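PDB 5GIZ: putative hemin transport system, substrate-binding protein from Burkholderia cenocepacia J2315, which binds heme in the periplasm and probably hands it on to the inner-membrane transporter of a bacterial heme-uptake system. Local coordinates for residues 130-135 with 176-181. Residues are numbered along the deposited sequence; the frame is centred on the assembly and turned at random.
Sequences RDWQAA and IRYAGA. With SO4 (sulfate ion), chain C.
W132 drives the far edge of its six-membered ring into the face of Y178, a T-shaped stack with centroids 5.1 Å apart and planes at 86°. The indole leaves helix 118-141 with CG anti to the backbone N (chi1 -177°), which carries the ring across to the end of helix 171-178. On Y178, CB points at the opposing helix. Y178 CG lies 3.9 Å from W132 CH2, and Y178 CD1 comes nearest, at 3.8 Å from the same atom, which sits over the middle of the phenol ring. One atom further on, Y178 CE1 meets W132 CZ2, also at 3.8 Å. Past the ring, Y178 OH donates a hydrogen bond to O1 of a sulfate ion, 2.6 Å away and close to the ring plane, and is also hydrogen-bonded to V101 N; R136 holds the same sulfate, which probably came from the crystallisation liquor. V259 of helix 255-269 touches both aromatic side chains. Just beyond Y178 a Schellman motif closes the helix, with G180 at positive phi, G180 N bonded to R177 O at 3.0 Å and A181 N to I176 O. The stack joins the long helix linking the two lobes, as in related class III binding proteins, to the C-terminal lobe. Between the segments, the attraction is probably dispersion, helped by the weakly positive indole C-H edge facing the phenol pi cloud, leaving the hydroxyl to its polar partners.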
loop_
_atom_site.group_PDB
_atom_site.type_symbol
_atom_site.label_atom_id
_atom_site.label_comp_id
_atom_site.label_asym_id
_atom_site.label_seq_id
_atom_site.Cartn_x
_atom_site.Cartn_y
_atom_site.Cartn_z
ATOM N N ARG A 130 5.235 -8.806 -16.845
ATOM C CA ARG A 130 6.400 -9.678 -16.891
ATOM C C ARG A 130 6.946 -9.849 -15.479
ATOM O O ARG A 130 7.250 -10.961 -15.042
ATOM C CB ARG A 130 7.436 -9.074 -17.854
ATOM C CG ARG A 130 8.687 -9.877 -18.063
ATOM C CD ARG A 130 9.459 -9.286 -19.237
ATOM N NE ARG A 130 9.909 -7.888 -19.040
ATOM C CZ ARG A 130 9.560 -6.819 -19.775
ATOM N NH1 ARG A 130 8.716 -6.905 -20.814
ATOM N NH2 ARG A 130 10.084 -5.618 -19.473
ATOM N N ASP A 131 7.087 -8.744 -14.776
ATOM C CA ASP A 131 7.586 -8.840 -13.421
ATOM C C ASP A 131 6.646 -9.627 -12.505
ATOM O O ASP A 131 7.082 -10.378 -11.602
ATOM C CB ASP A 131 7.831 -7.461 -12.836
ATOM C CG ASP A 131 8.981 -6.729 -13.504
ATOM O OD1 ASP A 131 9.807 -7.322 -14.198
ATOM O OD2 ASP A 131 9.086 -5.533 -13.317
ATOM N N TRP A 132 5.347 -9.432 -12.703
ATOM C CA TRP A 132 4.381 -10.172 -11.911
ATOM C C TRP A 132 4.500 -11.693 -12.117
ATOM O O TRP A 132 4.456 -12.464 -11.172
ATOM C CB TRP A 132 3.001 -9.690 -12.210
ATOM C CG TRP A 132 1.955 -10.368 -11.362
ATOM C CD1 TRP A 132 0.927 -11.089 -11.817
ATOM C CD2 TRP A 132 1.845 -10.366 -9.930
ATOM N NE1 TRP A 132 0.184 -11.562 -10.775
ATOM C CE2 TRP A 132 0.734 -11.154 -9.601
ATOM C CE3 TRP A 132 2.601 -9.809 -8.909
ATOM C CZ2 TRP A 132 0.299 -11.347 -8.303
ATOM C CZ3 TRP A 132 2.201 -10.044 -7.595
ATOM C CH2 TRP A 132 1.034 -10.778 -7.310
ATOM N N GLN A 133 4.608 -12.129 -13.361
ATOM C CA GLN A 133 4.781 -13.537 -13.600
ATOM C C GLN A 133 6.040 -14.096 -12.918
ATOM O O GLN A 133 6.012 -15.167 -12.325
ATOM C CB GLN A 133 4.812 -13.842 -15.108
ATOM C CG GLN A 133 4.943 -15.330 -15.385
ATOM C CD GLN A 133 3.731 -16.111 -14.916
ATOM O OE1 GLN A 133 2.618 -15.862 -15.386
ATOM N NE2 GLN A 133 3.939 -17.061 -13.971
ATOM N N ALA A 134 7.123 -13.350 -12.965
ATOM C CA ALA A 134 8.366 -13.726 -12.274
ATOM C C ALA A 134 8.149 -13.820 -10.783
ATOM O O ALA A 134 8.652 -14.713 -10.148
ATOM C CB ALA A 134 9.473 -12.746 -12.641
ATOM N N ALA A 135 7.425 -12.887 -10.192
ATOM C CA ALA A 135 7.143 -12.914 -8.762
ATOM C C ALA A 135 6.286 -14.150 -8.415
ATOM O O ALA A 135 6.564 -14.875 -7.459
ATOM C CB ALA A 135 6.448 -11.618 -8.373
ATOM N N ILE A 176 -0.033 -11.152 2.226
ATOM C CA ILE A 176 0.347 -12.373 2.941
ATOM C C ILE A 176 0.032 -13.576 2.044
ATOM O O ILE A 176 0.870 -14.454 1.844
ATOM C CB ILE A 176 -0.408 -12.458 4.241
ATOM C CG1 ILE A 176 0.210 -11.479 5.263
ATOM C CG2 ILE A 176 -0.391 -13.866 4.804
ATOM C CD1 ILE A 176 -0.663 -11.249 6.448
ATOM N N ARG A 177 -1.167 -13.600 1.440
ATOM C CA ARG A 177 -1.492 -14.682 0.529
ATOM C C ARG A 177 -0.694 -14.681 -0.763
ATOM O O ARG A 177 -0.253 -15.761 -1.220
ATOM C CB ARG A 177 -2.962 -14.651 0.186
ATOM C CG ARG A 177 -3.803 -15.098 1.374
ATOM C CD ARG A 177 -5.305 -15.105 1.029
ATOM N NE ARG A 177 -5.840 -13.758 0.928
ATOM C CZ ARG A 177 -6.358 -13.187 -0.153
ATOM N NH1 ARG A 177 -6.491 -13.863 -1.293
ATOM N NH2 ARG A 177 -6.788 -11.926 -0.065
ATOM N N TYR A 178 -0.384 -13.520 -1.341
ATOM C CA TYR A 178 0.466 -13.508 -2.522
ATOM C C TYR A 178 1.887 -14.052 -2.264
ATOM O O TYR A 178 2.532 -14.596 -3.153
ATOM C CB TYR A 178 0.573 -12.100 -3.111
ATOM C CG TYR A 178 -0.644 -11.634 -3.881
ATOM C CD1 TYR A 178 -1.270 -12.474 -4.819
ATOM C CD2 TYR A 178 -1.122 -10.328 -3.753
ATOM C CE1 TYR A 178 -2.325 -12.026 -5.586
ATOM C CE2 TYR A 178 -2.172 -9.889 -4.507
ATOM C CZ TYR A 178 -2.770 -10.725 -5.440
ATOM O OH TYR A 178 -3.871 -10.286 -6.217
ATOM N N ALA A 179 2.360 -13.855 -1.036
ATOM C CA ALA A 179 3.670 -14.325 -0.667
ATOM C C ALA A 179 3.686 -15.790 -0.254
ATOM O O ALA A 179 4.743 -16.240 0.222
ATOM C CB ALA A 179 4.261 -13.459 0.416
ATOM N N GLY A 180 2.589 -16.523 -0.423
ATOM C CA GLY A 180 2.575 -17.964 -0.162
ATOM C C GLY A 180 2.247 -18.304 1.269
ATOM O O GLY A 180 2.490 -19.432 1.698
ATOM N N ALA A 181 1.727 -17.357 2.025
ATOM C CA ALA A 181 1.394 -17.558 3.412
ATOM C C ALA A 181 -0.109 -17.461 3.657
ATOM O O ALA A 181 -0.877 -17.309 2.704
ATOM C CB ALA A 181 2.153 -16.563 4.262
HETATM S S SO4 C . -5.732 -12.920 -7.255
HETATM O O1 SO4 C . -5.078 -11.817 -7.869
HETATM O O2 SO4 C . -6.957 -13.352 -7.999
HETATM O O3 SO4 C . -4.822 -14.058 -7.070
HETATM O O4 SO4 C . -6.240 -12.655 -5.948
#